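Local coordinates for protein L-lactate dehydrogenase (Trichomonas vaginalis, PDB 4UUL) that catalyses the NAD-dependent interconversion of pyruvate and L-lactate and, like its malate dehydrogenase relatives, probably also that of oxaloacetate and L-malate, at residues Y18-W23 and F84-M89; K124-G129 and K246-H251; M252-F257 and L265-P270. The protein carries 1 engineered substitution. All blocks are in the same frame, centred on the assembly; numbering follows the deposited sequence. Where two conformers were deposited one is given.

Overall arrangement
Along the chain the three contacts come in series, and together they run from the nucleotide-binding half of the subunit into the C-terminal half. Contacts 1 and 2, with centres about 9 Å apart, reach neighbouring strands, 82-85 and 124-127, of one parallel Rossmann sheet. Contacts 2 and 3, about 8 Å apart, share helix 242-257: contact 2 presses it on that sheet, whereas contact 3 joins it to strand 265-270 of a C-terminal antiparallel sheet. The centres of contacts 1 and 3 lie about 17 Å apart. One C-terminal-domain helix therefore packs on the Rossmann sheet and on its own domain's sheet, and the two Rossmann strands lead into loops holding NADH-binding residues S88 and I128.

Contact 1: Y18-W23 and F84-M89; sequences YILSHW and FLVASM
L20 packs on F84 and V86 where helix 15-25 of the Rossmann fold lies beside strand 82-85. Between strand 5-10 and this helix comes the glycine-rich segment 11-17, which runs into the helix start and is predicted to bind NAD(+); F84 pairs through its backbone with L8 and T10. Y18 faces another way: its ring makes a cation-pi contact with R236 of the second subunit, and its hydroxyl bonds to E55 and to the backbone N of A242 of that subunit. An amphipathic tyrosine suits such a dimer interface. I19, wholly apolar, packs there on Y18 of the second subunit. L20 then turns to the sheet. Its CG stands anti to the backbone N (chi1 -175°), which carries both methyls toward the strand. CD1 hangs over one face of the F84 ring, offset to the rim and 4.2 Å from F84 CE2, while CD2 rests at the root of the same side chain. A branched leucine can thus touch ring and stem at once. The next residue, S21, packs on L52 of helix 46-57. H22 bends back along its own helix, and its ND1 donates to Y18 O at 2.9 Å with an N-H...O angle of 167°, the oxygen lying nearly in the imidazole plane; this bond probably fixes the ring's rotation. W23 packs instead on T245 and I249 of helix 242-257. The strand ends with L85, the centre of an inverse gamma turn, and the chain runs on to S88, which binds NADH in cofactor-bound structures of this protein, though none is bound here. V86, at this bend, meets the leucine more loosely, L20 CD2 being 4.4 Å from V86 CG2 but 3.8 Å from F84 CG.

Contact 2: K124-G129 and K246-H251; sequences KVLVIG and KAAIQH
An apolar helix-on-sheet contact with a CH-pi interaction joins L126 and I128, at the end of a Rossmann strand, to A248 and H251 of helix 242-257, so that the nucleotide-binding and C-terminal domains meet in the buried middle of the subunit. The two methyls of L126 do different work. CD1 sits squarely over one face of the H251 imidazole, 3.5 Å from the ring centroid and only 13° off the normal. CD2 reaches the helix backbone, 3.6 Å from A248 O. The histidine's CG is anti to its backbone N; this chi1 of 178° carries the ring out from the helix to L126, and the turn about CB-CG (chi2 130°) presents a face to CD1. Its NE2 is hydrogen-bonded to S152 OG, so this buried nitrogen is satisfied and the ring rotation probably fixed. A248 is small enough to let the strand end come close, the CA atoms of I128 and A248 being 7.8 Å apart, and I128 CD1 meets A248 CB at 3.8 Å. I128 also binds NADH when the cofactor is present, so its packing here lies next to the cofactor site. Other sides of the helix also have neighbours: A247 lies on M156 and L157 of helix 156-170, I249 on L20 of helix 15-25, and L126 itself also packs on F84 in neighbouring strand 82-85.

Contact 3: M252-F257 and L265-P270; sequences MKAWLF and LSMGIP
Helix 242-257 and strand 265-270, consecutive elements of the C-terminal domain, meet where A254 faces L265 and M267. The alanine methyl makes the close contacts on the helix side: A254 CB lies 3.6 Å from L265 CD1 and 4.2 Å from M267 CE. With nothing beyond CB, this residue lets longer side chains from the strand cover the distance between backbones, 8.6 Å from A254 CA to L265 CA. L265 touches the alanine methyl with a single branch, CD1. M267 arrives from two residues further on, on the same strand face, with a chain extended beyond CG that delivers its terminal methyl to the helix; a flexible thioether is well suited to such a reach. The strand is the first of an antiparallel three-stranded sheet, paired with 284-291, and alternation of its side chains sends L265 and M267 to the helix while S266, between them, points elsewhere and bonds through OG to V182 N and Q159. M267 is also flanked by I297 of strand 297-299, on which W255 of the helix packs too. Backbone bonding of G268 to S153 brings the strand beside the edge of the Rossmann sheet. At the C-terminal end of the helix, where carbonyls lack helical partners, W255 O receives a hydrogen bond from K124 NZ.

Contact 1: Y18-W23 and F84-M89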
ATOM      1  N   TYR B  18       5.880  -6.166  -2.725  1.00 13.61           N
ATOM      2  CA  TYR B  18       6.293  -5.039  -1.885  1.00 14.29           C
ATOM      3  C   TYR B  18       5.043  -4.423  -1.238  1.00 13.21           C
ATOM      4  O   TYR B  18       4.999  -4.166  -0.011  1.00 15.03           O
ATOM      5  CB  TYR B  18       7.005  -4.024  -2.745  1.00 15.77           C
ATOM      6  CG  TYR B  18       7.532  -2.792  -2.042  1.00 15.25           C
ATOM      7  CD1 TYR B  18       8.643  -2.848  -1.220  1.00 16.95           C
ATOM      8  CD2 TYR B  18       6.971  -1.583  -2.249  1.00 16.01           C
ATOM      9  CE1 TYR B  18       9.164  -1.713  -0.600  1.00 16.82           C
ATOM     10  CE2 TYR B  18       7.481  -0.453  -1.675  1.00 16.81           C
ATOM     11  CZ  TYR B  18       8.567  -0.520  -0.855  1.00 15.63           C
ATOM     12  OH  TYR B  18       9.056   0.641  -0.356  1.00 16.68           O
ATOM     13  N   ILE B  19       4.046  -4.094  -2.055  1.00 12.79           N
ATOM     14  CA  ILE B  19       2.865  -3.422  -1.554  1.00 12.95           C
ATOM     15  C   ILE B  19       2.009  -4.394  -0.707  1.00 13.30           C
ATOM     16  O   ILE B  19       1.462  -4.028   0.330  1.00 13.56           O
ATOM     17  CB  ILE B  19       2.032  -2.749  -2.690  1.00 15.05           C
ATOM     18  CG1 ILE B  19       2.885  -1.755  -3.461  1.00 17.94           C
ATOM     19  CG2 ILE B  19       0.779  -2.127  -2.143  1.00 15.89           C
ATOM     20  CD1 ILE B  19       2.281  -1.241  -4.721  1.00 20.01           C
ATOM     21  N   LEU B  20       1.789  -5.579  -1.266  1.00 12.57           N
ATOM     22  CA  LEU B  20       0.973  -6.564  -0.592  1.00 12.82           C
ATOM     23  C   LEU B  20       1.469  -6.913   0.805  1.00 12.52           C
ATOM     24  O   LEU B  20       0.685  -7.028   1.746  1.00 13.80           O
ATOM     25  CB  LEU B  20       0.916  -7.793  -1.490  1.00 14.79           C
ATOM     26  CG  LEU B  20       0.062  -8.959  -1.136  1.00 16.40           C
ATOM     27  CD1 LEU B  20      -1.422  -8.561  -1.014  1.00 16.78           C
ATOM     28  CD2 LEU B  20       0.263 -10.078  -2.202  1.00 18.76           C
ATOM     29  N   SER B  21       2.758  -7.131   0.921  1.00 12.59           N
ATOM     30  CA  SER B  21       3.317  -7.450   2.222  0.80 14.00           C
ATOM     31  C   SER B  21       3.072  -6.348   3.231  1.00 12.30           C
ATOM     32  O   SER B  21       2.661  -6.636   4.341  1.00 13.46           O
ATOM     33  CB  SER B  21       4.808  -7.773   2.124  0.80 16.18           C
ATOM     34  OG  SER B  21       5.552  -6.670   1.627  0.80 16.61           O
ATOM     35  N   HIS B  22       3.296  -5.100   2.839  1.00 13.09           N
ATOM     36  CA  HIS B  22       3.047  -4.018   3.780  1.00 12.88           C
ATOM     37  C   HIS B  22       1.561  -3.866   4.133  1.00 12.45           C
ATOM     38  O   HIS B  22       1.200  -3.637   5.283  1.00 14.09           O
ATOM     39  CB  HIS B  22       3.595  -2.699   3.230  1.00 13.67           C
ATOM     40  CG  HIS B  22       5.076  -2.525   3.367  1.00 13.81           C
ATOM     41  ND1 HIS B  22       5.980  -3.018   2.462  1.00 14.61           N
ATOM     42  CD2 HIS B  22       5.812  -1.899   4.323  1.00 13.30           C
ATOM     43  CE1 HIS B  22       7.207  -2.728   2.875  1.00 15.24           C
ATOM     44  NE2 HIS B  22       7.125  -2.060   3.998  1.00 15.07           N
ATOM     45  N   TRP B  23       0.715  -4.058   3.143  0.54 12.03           N
ATOM     46  CA  TRP B  23      -0.709  -3.890   3.335  0.54 12.89           C
ATOM     47  C   TRP B  23      -1.206  -4.948   4.301  0.54 13.24           C
ATOM     48  O   TRP B  23      -1.922  -4.657   5.252  0.54 14.70           O
ATOM     49  CB  TRP B  23      -1.409  -3.957   1.988  0.54 14.05           C
ATOM     50  CG  TRP B  23      -2.721  -3.175   1.884  0.54 16.35           C
ATOM     51  CD1 TRP B  23      -3.502  -2.749   2.911  0.54 20.40           C
ATOM     52  CD2 TRP B  23      -3.344  -2.676   0.686  0.54 16.65           C
ATOM     53  NE1 TRP B  23      -4.620  -2.092   2.431  0.54 22.48           N
ATOM     54  CE2 TRP B  23      -4.530  -2.011   1.068  0.54 20.26           C
ATOM     55  CE3 TRP B  23      -3.015  -2.731  -0.659  0.54 19.44           C
ATOM     56  CZ2 TRP B  23      -5.372  -1.399   0.151  0.54 21.00           C
ATOM     57  CZ3 TRP B  23      -3.859  -2.128  -1.568  0.54 22.10           C
ATOM     58  CH2 TRP B  23      -5.022  -1.482  -1.162  0.54 21.81           C
ATOM     59  N   PHE B  84      -0.662 -16.116  -1.685  1.00 12.13           N
ATOM     60  CA  PHE B  84      -0.819 -15.241  -2.844  1.00 12.08           C
ATOM     61  C   PHE B  84       0.243 -15.683  -3.857  1.00 11.97           C
ATOM     62  O   PHE B  84       1.437 -15.378  -3.698  1.00 13.31           O
ATOM     63  CB  PHE B  84      -0.616 -13.790  -2.440  1.00 12.09           C
ATOM     64  CG  PHE B  84      -1.675 -13.262  -1.515  1.00 12.09           C
ATOM     65  CD1 PHE B  84      -1.589 -13.438  -0.136  1.00 12.24           C
ATOM     66  CD2 PHE B  84      -2.762 -12.575  -2.028  1.00 11.89           C
ATOM     67  CE1 PHE B  84      -2.550 -12.941   0.696  1.00 12.59           C
ATOM     68  CE2 PHE B  84      -3.731 -12.062  -1.144  1.00 12.75           C
ATOM     69  CZ  PHE B  84      -3.600 -12.253   0.207  1.00 12.37           C
ATOM     70  N   LEU B  85      -0.211 -16.427  -4.882  1.00 11.72           N
ATOM     71  CA  LEU B  85       0.724 -16.966  -5.896  1.00 11.86           C
ATOM     72  C   LEU B  85       0.843 -15.916  -6.993  1.00 11.51           C
ATOM     73  O   LEU B  85       0.142 -15.950  -8.027  1.00 12.53           O
ATOM     74  CB  LEU B  85       0.256 -18.312  -6.419  1.00 12.59           C
ATOM     75  CG  LEU B  85       0.188 -19.416  -5.405  1.00 14.28           C
ATOM     76  CD1 LEU B  85      -0.133 -20.711  -6.081  1.00 15.05           C
ATOM     77  CD2 LEU B  85       1.386 -19.576  -4.488  1.00 16.03           C
ATOM     78  N   VAL B  86       1.746 -14.972  -6.762  1.00 12.11           N
ATOM     79  CA  VAL B  86       1.963 -13.838  -7.655  1.00 12.19           C
ATOM     80  C   VAL B  86       2.958 -14.179  -8.748  1.00 13.56           C
ATOM     81  O   VAL B  86       2.791 -13.798  -9.906  1.00 14.79           O
ATOM     82  CB  VAL B  86       2.519 -12.639  -6.845  1.00 13.13           C
ATOM     83  CG1 VAL B  86       2.921 -11.483  -7.726  1.00 14.74           C
ATOM     84  CG2 VAL B  86       1.445 -12.225  -5.830  1.00 14.42           C
ATOM     85  N   ALA B  87       4.007 -14.920  -8.390  1.00 13.90           N
ATOM     86  CA  ALA B  87       5.081 -15.245  -9.326  1.00 15.01           C
ATOM     87  C   ALA B  87       4.543 -16.108 -10.458  1.00 14.60           C
ATOM     88  O   ALA B  87       3.790 -17.042 -10.234  1.00 14.85           O
ATOM     89  CB  ALA B  87       6.245 -15.995  -8.604  1.00 17.15           C
ATOM     90  N   SER B  88       5.075 -15.881 -11.654  1.00 14.66           N
ATOM     91  CA  SER B  88       4.809 -16.718 -12.819  1.00 14.74           C
ATOM     92  C   SER B  88       5.927 -16.448 -13.834  1.00 17.37           C
ATOM     93  O   SER B  88       6.709 -15.539 -13.670  1.00 20.76           O
ATOM     94  CB  SER B  88       3.465 -16.394 -13.405  1.00 18.14           C
ATOM     95  OG  SER B  88       3.431 -15.110 -13.923  1.00 22.59           O
ATOM     96  N   MET B  89       6.012 -17.262 -14.872  0.59 15.81           N
ATOM     97  CA  MET B  89       6.956 -17.059 -15.952  0.59 17.92           C
ATOM     98  C   MET B  89       6.352 -16.058 -16.907  0.59 18.94           C
ATOM     99  O   MET B  89       5.221 -16.242 -17.374  0.59 19.71           O
ATOM    100  CB  MET B  89       7.232 -18.397 -16.652  0.59 20.47           C
ATOM    101  CG  MET B  89       7.541 -19.518 -15.663  0.59 29.38           C
ATOM    102  SD  MET B  89       9.080 -19.236 -14.739  0.59 41.11           S
ATOM    103  CE  MET B  89      10.260 -19.387 -16.082  0.59 38.69           C
TER

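Contact 2: K124-G129 and K246-H251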
ATOM      1  N   LYS B 124      -5.783 -21.521   1.888  1.00 15.30           N
ATOM      2  CA  LYS B 124      -6.496 -20.866   0.815  1.00 14.76           C
ATOM      3  C   LYS B 124      -5.471 -20.254  -0.160  1.00 13.36           C
ATOM      4  O   LYS B 124      -4.735 -19.317   0.182  1.00 14.71           O
ATOM      5  CB  LYS B 124      -7.471 -19.798   1.371  1.00 16.22           C
ATOM      6  CG  LYS B 124      -8.600 -20.454   2.162  1.00 19.31           C
ATOM      7  CD  LYS B 124      -9.673 -19.561   2.684  1.00 22.50           C
ATOM      8  CE  LYS B 124     -10.884 -20.423   3.049  1.00 27.81           C
ATOM      9  NZ  LYS B 124     -11.997 -19.648   3.433  1.00 30.41           N
ATOM     10  N   VAL B 125      -5.465 -20.775  -1.369  1.00 13.79           N
ATOM     11  CA  VAL B 125      -4.489 -20.469  -2.379  1.00 13.83           C
ATOM     12  C   VAL B 125      -5.162 -19.611  -3.452  1.00 13.17           C
ATOM     13  O   VAL B 125      -6.053 -20.056  -4.157  1.00 13.42           O
ATOM     14  CB  VAL B 125      -3.945 -21.753  -3.045  1.00 13.50           C
ATOM     15  CG1 VAL B 125      -2.886 -21.434  -4.076  1.00 14.46           C
ATOM     16  CG2 VAL B 125      -3.448 -22.710  -1.992  1.00 15.36           C
ATOM     17  N   LEU B 126      -4.708 -18.360  -3.549  1.00 12.93           N
ATOM     18  CA  LEU B 126      -5.158 -17.407  -4.541  1.00 11.70           C
ATOM     19  C   LEU B 126      -4.103 -17.267  -5.631  1.00 11.65           C
ATOM     20  O   LEU B 126      -2.996 -16.780  -5.389  1.00 12.55           O
ATOM     21  CB  LEU B 126      -5.412 -16.065  -3.895  1.00 11.31           C
ATOM     22  CG  LEU B 126      -5.824 -14.941  -4.847  1.00 11.71           C
ATOM     23  CD1 LEU B 126      -7.039 -15.315  -5.707  1.00 13.14           C
ATOM     24  CD2 LEU B 126      -6.104 -13.666  -4.075  1.00 12.64           C
ATOM     25  N   VAL B 127      -4.450 -17.694  -6.833  1.00 12.09           N
ATOM     26  CA  VAL B 127      -3.537 -17.658  -7.971  1.00 12.19           C
ATOM     27  C   VAL B 127      -3.727 -16.370  -8.741  1.00 11.94           C
ATOM     28  O   VAL B 127      -4.827 -16.029  -9.193  1.00 12.30           O
ATOM     29  CB  VAL B 127      -3.766 -18.877  -8.880  1.00 12.80           C
ATOM     30  CG1 VAL B 127      -2.771 -18.864 -10.011  1.00 14.22           C
ATOM     31  CG2 VAL B 127      -3.680 -20.138  -8.060  1.00 13.89           C
ATOM     32  N   ILE B 128      -2.628 -15.618  -8.864  1.00 12.43           N
ATOM     33  CA  ILE B 128      -2.605 -14.316  -9.483  1.00 12.50           C
ATOM     34  C   ILE B 128      -1.760 -14.303 -10.733  1.00 12.73           C
ATOM     35  O   ILE B 128      -2.176 -13.738 -11.758  1.00 13.70           O
ATOM     36  CB  ILE B 128      -2.114 -13.272  -8.487  1.00 12.49           C
ATOM     37  CG1 ILE B 128      -3.088 -13.225  -7.284  1.00 13.22           C
ATOM     38  CG2 ILE B 128      -1.963 -11.894  -9.121  1.00 15.12           C
ATOM     39  CD1 ILE B 128      -2.560 -12.599  -6.053  1.00 15.40           C
ATOM     40  N   GLY B 129      -0.603 -14.928 -10.695  1.00 11.67           N
ATOM     41  CA  GLY B 129       0.293 -14.946 -11.857  1.00 13.24           C
ATOM     42  C   GLY B 129      -0.377 -15.568 -13.076  1.00 12.78           C
ATOM     43  O   GLY B 129      -1.057 -16.568 -12.986  1.00 13.70           O
ATOM     44  N   LYS B 246      -4.747  -4.426  -4.552  1.00 12.22           N
ATOM     45  CA  LYS B 246      -6.016  -4.046  -3.943  1.00 12.01           C
ATOM     46  C   LYS B 246      -7.034  -5.177  -4.185  1.00 12.43           C
ATOM     47  O   LYS B 246      -7.744  -5.609  -3.290  1.00 12.28           O
ATOM     48  CB  LYS B 246      -6.474  -2.709  -4.483  1.00 11.71           C
ATOM     49  CG  LYS B 246      -7.749  -2.143  -3.842  1.00 12.71           C
ATOM     50  CD  LYS B 246      -9.046  -2.637  -4.410  1.00 13.32           C
ATOM     51  CE  LYS B 246     -10.223  -2.023  -3.649  1.00 12.60           C
ATOM     52  NZ  LYS B 246     -11.523  -2.394  -4.249  1.00 14.27           N
ATOM     53  N   ALA B 247      -7.147  -5.633  -5.434  1.00 11.63           N
ATOM     54  CA  ALA B 247      -8.073  -6.694  -5.780  1.00 11.39           C
ATOM     55  C   ALA B 247      -7.728  -8.010  -5.067  1.00 11.68           C
ATOM     56  O   ALA B 247      -8.621  -8.734  -4.651  1.00 12.05           O
ATOM     57  CB  ALA B 247      -8.058  -6.915  -7.293  1.00 12.72           C
ATOM     58  N   ALA B 248      -6.434  -8.328  -4.967  1.00 11.34           N
ATOM     59  CA  ALA B 248      -5.999  -9.544  -4.311  1.00 12.14           C
ATOM     60  C   ALA B 248      -6.388  -9.596  -2.844  1.00 12.12           C
ATOM     61  O   ALA B 248      -6.896 -10.608  -2.343  1.00 12.40           O
ATOM     62  CB  ALA B 248      -4.527  -9.771  -4.494  1.00 12.26           C
ATOM     63  N   ILE B 249      -6.088  -8.538  -2.130  0.79 12.43           N
ATOM     64  CA  ILE B 249      -6.485  -8.436  -0.729  0.79 14.95           C
ATOM     65  C   ILE B 249      -7.985  -8.522  -0.591  0.79 14.27           C
ATOM     66  O   ILE B 249      -8.487  -9.257   0.259  0.79 14.64           O
ATOM     67  CB  ILE B 249      -5.928  -7.165  -0.078  0.79 17.39           C
ATOM     68  CG1 ILE B 249      -4.396  -7.305   0.017  0.79 20.20           C
ATOM     69  CG2 ILE B 249      -6.551  -6.892   1.314  0.79 20.15           C
ATOM     70  CD1 ILE B 249      -3.721  -6.051   0.418  0.79 23.34           C
ATOM     71  N   GLN B 250      -8.698  -7.796  -1.440  1.00 13.32           N
ATOM     72  CA  GLN B 250     -10.155  -7.791  -1.422  1.00 13.99           C
ATOM     73  C   GLN B 250     -10.726  -9.222  -1.588  1.00 13.53           C
ATOM     74  O   GLN B 250     -11.591  -9.679  -0.837  1.00 14.21           O
ATOM     75  CB  GLN B 250     -10.651  -6.898  -2.552  1.00 14.74           C
ATOM     76  CG  GLN B 250     -12.159  -6.805  -2.661  1.00 14.78           C
ATOM     77  CD  GLN B 250     -12.592  -5.718  -3.596  1.00 13.92           C
ATOM     78  OE1 GLN B 250     -11.811  -5.239  -4.450  1.00 14.08           O
ATOM     79  NE2 GLN B 250     -13.834  -5.306  -3.470  1.00 15.67           N
ATOM     80  N   HIS B 251     -10.181  -9.967  -2.536  1.00 12.09           N
ATOM     81  CA  HIS B 251     -10.604 -11.340  -2.762  1.00 12.88           C
ATOM     82  C   HIS B 251     -10.274 -12.199  -1.565  1.00 12.48           C
ATOM     83  O   HIS B 251     -11.134 -12.931  -1.056  1.00 13.05           O
ATOM     84  CB  HIS B 251      -9.885 -11.862  -4.021  1.00 11.68           C
ATOM     85  CG  HIS B 251     -10.156 -13.291  -4.383  1.00 11.41           C
ATOM     86  ND1 HIS B 251     -10.529 -13.691  -5.646  1.00 12.08           N
ATOM     87  CD2 HIS B 251      -9.979 -14.444  -3.670  1.00 13.03           C
ATOM     88  CE1 HIS B 251     -10.615 -14.995  -5.690  1.00 12.99           C
ATOM     89  NE2 HIS B 251     -10.269 -15.489  -4.511  1.00 13.84           N
TER

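Contact 3: M252-F257 and L265-P270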
ATOM      1  N   MET B 252      -9.027 -12.152  -1.093  1.00 12.98           N
ATOM      2  CA  MET B 252      -8.644 -13.004   0.027  1.00 13.60           C
ATOM      3  C   MET B 252      -9.447 -12.671   1.293  1.00 14.16           C
ATOM      4  O   MET B 252      -9.854 -13.585   2.010  1.00 14.63           O
ATOM      5  CB  MET B 252      -7.153 -12.932   0.286  1.00 12.83           C
ATOM      6  CG  MET B 252      -6.676 -13.977   1.314  1.00 14.86           C
ATOM      7  SD  MET B 252      -6.740 -15.675   0.725  1.00 15.25           S
ATOM      8  CE  MET B 252      -5.191 -15.729  -0.214  1.00 16.12           C
ATOM      9  N   LYS B 253      -9.661 -11.394   1.584  1.00 13.57           N
ATOM     10  CA  LYS B 253     -10.406 -11.034   2.770  1.00 13.44           C
ATOM     11  C   LYS B 253     -11.843 -11.553   2.704  1.00 14.29           C
ATOM     12  O   LYS B 253     -12.382 -12.062   3.699  1.00 16.56           O
ATOM     13  CB  LYS B 253     -10.355  -9.507   2.937  1.00 15.32           C
ATOM     14  CG  LYS B 253     -10.860  -9.030   4.295  1.00 17.64           C
ATOM     15  CD  LYS B 253     -10.779  -7.534   4.406  1.00 19.91           C
ATOM     16  CE  LYS B 253     -11.181  -7.061   5.778  1.00 27.31           C
ATOM     17  NZ  LYS B 253     -10.824  -5.621   5.918  1.00 34.74           N
ATOM     18  N   ALA B 254     -12.457 -11.446   1.527  1.00 15.15           N
ATOM     19  CA  ALA B 254     -13.791 -12.003   1.330  1.00 15.14           C
ATOM     20  C   ALA B 254     -13.775 -13.537   1.509  1.00 14.84           C
ATOM     21  O   ALA B 254     -14.667 -14.094   2.144  1.00 16.50           O
ATOM     22  CB  ALA B 254     -14.296 -11.679  -0.038  1.00 16.20           C
ATOM     23  N   TRP B 255     -12.779 -14.196   0.942  1.00 14.83           N
ATOM     24  CA  TRP B 255     -12.646 -15.649   1.037  1.00 15.03           C
ATOM     25  C   TRP B 255     -12.483 -16.110   2.473  1.00 15.73           C
ATOM     26  O   TRP B 255     -12.986 -17.165   2.877  1.00 17.46           O
ATOM     27  CB  TRP B 255     -11.467 -16.111   0.177  1.00 14.64           C
ATOM     28  CG  TRP B 255     -11.418 -17.553  -0.135  1.00 14.02           C
ATOM     29  CD1 TRP B 255     -12.354 -18.511   0.125  1.00 16.73           C
ATOM     30  CD2 TRP B 255     -10.348 -18.203  -0.834  1.00 13.85           C
ATOM     31  NE1 TRP B 255     -11.904 -19.726  -0.363  1.00 16.77           N
ATOM     32  CE2 TRP B 255     -10.708 -19.554  -0.984  1.00 15.63           C
ATOM     33  CE3 TRP B 255      -9.128 -17.760  -1.356  1.00 13.97           C
ATOM     34  CZ2 TRP B 255      -9.891 -20.462  -1.646  1.00 14.65           C
ATOM     35  CZ3 TRP B 255      -8.302 -18.659  -2.009  1.00 14.02           C
ATOM     36  CH2 TRP B 255      -8.698 -20.007  -2.154  1.00 14.00           C
ATOM     37  N   LEU B 256     -11.758 -15.332   3.270  1.00 16.86           N
ATOM     38  CA  LEU B 256     -11.473 -15.717   4.630  1.00 17.01           C
ATOM     39  C   LEU B 256     -12.679 -15.523   5.550  1.00 18.20           C
ATOM     40  O   LEU B 256     -12.919 -16.395   6.396  1.00 21.35           O
ATOM     41  CB  LEU B 256     -10.268 -14.948   5.182  1.00 17.39           C
ATOM     42  CG  LEU B 256      -8.892 -15.373   4.698  1.00 17.55           C
ATOM     43  CD1 LEU B 256      -7.837 -14.326   5.033  1.00 17.75           C
ATOM     44  CD2 LEU B 256      -8.484 -16.708   5.271  1.00 21.09           C
ATOM     45  N   PHE B 257     -13.412 -14.407   5.394  1.00 18.08           N
ATOM     46  CA  PHE B 257     -14.377 -13.940   6.410  1.00 19.86           C
ATOM     47  C   PHE B 257     -15.781 -13.692   5.901  1.00 21.83           C
ATOM     48  O   PHE B 257     -16.684 -13.425   6.699  1.00 24.34           O
ATOM     49  CB  PHE B 257     -13.861 -12.686   7.127  1.00 22.79           C
ATOM     50  CG  PHE B 257     -12.498 -12.874   7.718  1.00 22.42           C
ATOM     51  CD1 PHE B 257     -12.324 -13.733   8.788  1.00 24.82           C
ATOM     52  CD2 PHE B 257     -11.395 -12.233   7.187  1.00 21.96           C
ATOM     53  CE1 PHE B 257     -11.090 -13.958   9.314  1.00 25.53           C
ATOM     54  CE2 PHE B 257     -10.138 -12.451   7.743  1.00 21.02           C
ATOM     55  CZ  PHE B 257     -10.006 -13.306   8.797  1.00 22.95           C
ATOM     56  N   LEU B 265     -18.920 -10.902  -5.919  1.00 14.91           N
ATOM     57  CA  LEU B 265     -17.530 -10.806  -6.352  1.00 13.47           C
ATOM     58  C   LEU B 265     -17.207 -11.875  -7.387  1.00 13.26           C
ATOM     59  O   LEU B 265     -17.427 -13.070  -7.147  1.00 14.55           O
ATOM     60  CB  LEU B 265     -16.581 -11.007  -5.175  1.00 14.99           C
ATOM     61  CG  LEU B 265     -16.709  -9.994  -4.012  1.00 15.96           C
ATOM     62  CD1 LEU B 265     -15.629 -10.223  -3.002  1.00 18.38           C
ATOM     63  CD2 LEU B 265     -16.743  -8.557  -4.475  1.00 16.89           C
ATOM     64  N   SER B 266     -16.692 -11.446  -8.518  1.00 12.07           N
ATOM     65  CA  SER B 266     -16.232 -12.399  -9.519  1.00 12.11           C
ATOM     66  C   SER B 266     -14.977 -13.068  -8.959  1.00 12.23           C
ATOM     67  O   SER B 266     -14.078 -12.392  -8.470  1.00 12.89           O
ATOM     68  CB  SER B 266     -15.890 -11.650 -10.798  1.00 12.75           C
ATOM     69  OG  SER B 266     -17.024 -10.972 -11.350  1.00 13.96           O
ATOM     70  N   MET B 267     -14.979 -14.394  -9.010  1.00 11.95           N
ATOM     71  CA  MET B 267     -13.873 -15.181  -8.549  1.00 11.81           C
ATOM     72  C   MET B 267     -13.691 -16.408  -9.462  1.00 11.58           C
ATOM     73  O   MET B 267     -14.672 -17.064  -9.807  1.00 12.31           O
ATOM     74  CB  MET B 267     -14.135 -15.695  -7.122  1.00 12.84           C
ATOM     75  CG  MET B 267     -14.281 -14.609  -6.093  1.00 13.87           C
ATOM     76  SD  MET B 267     -14.674 -15.287  -4.451  1.00 20.73           S
ATOM     77  CE  MET B 267     -13.973 -14.091  -3.416  1.00 21.54           C
ATOM     78  N   GLY B 268     -12.440 -16.731  -9.815  1.00 12.38           N
ATOM     79  CA  GLY B 268     -12.155 -17.967 -10.522  1.00 11.93           C
ATOM     80  C   GLY B 268     -12.162 -19.093  -9.536  1.00 12.02           C
ATOM     81  O   GLY B 268     -11.394 -19.080  -8.578  1.00 13.07           O
ATOM     82  N   ILE B 269     -12.999 -20.097  -9.783  1.00 12.52           N
ATOM     83  CA  ILE B 269     -13.064 -21.255  -8.894  1.00 13.40           C
ATOM     84  C   ILE B 269     -13.115 -22.510  -9.729  1.00 13.44           C
ATOM     85  O   ILE B 269     -13.602 -22.498 -10.856  1.00 13.35           O
ATOM     86  CB  ILE B 269     -14.244 -21.207  -7.907  1.00 13.82           C
ATOM     87  CG1 ILE B 269     -15.558 -20.985  -8.661  1.00 15.68           C
ATOM     88  CG2 ILE B 269     -14.041 -20.138  -6.867  1.00 15.81           C
ATOM     89  CD1 ILE B 269     -16.794 -21.267  -7.813  1.00 17.02           C
ATOM     90  N   PRO B 270     -12.600 -23.611  -9.170  1.00 14.04           N
ATOM     91  CA  PRO B 270     -12.887 -24.910  -9.798  1.00 14.82           C
ATOM     92  C   PRO B 270     -14.380 -25.010 -10.038  1.00 14.72           C
ATOM     93  O   PRO B 270     -15.169 -24.774  -9.137  1.00 16.04           O
ATOM     94  CB  PRO B 270     -12.437 -25.909  -8.711  1.00 16.32           C
ATOM     95  CG  PRO B 270     -11.357 -25.155  -7.971  1.00 16.70           C
ATOM     96  CD  PRO B 270     -11.921 -23.753  -7.884  1.00 16.01           C
TER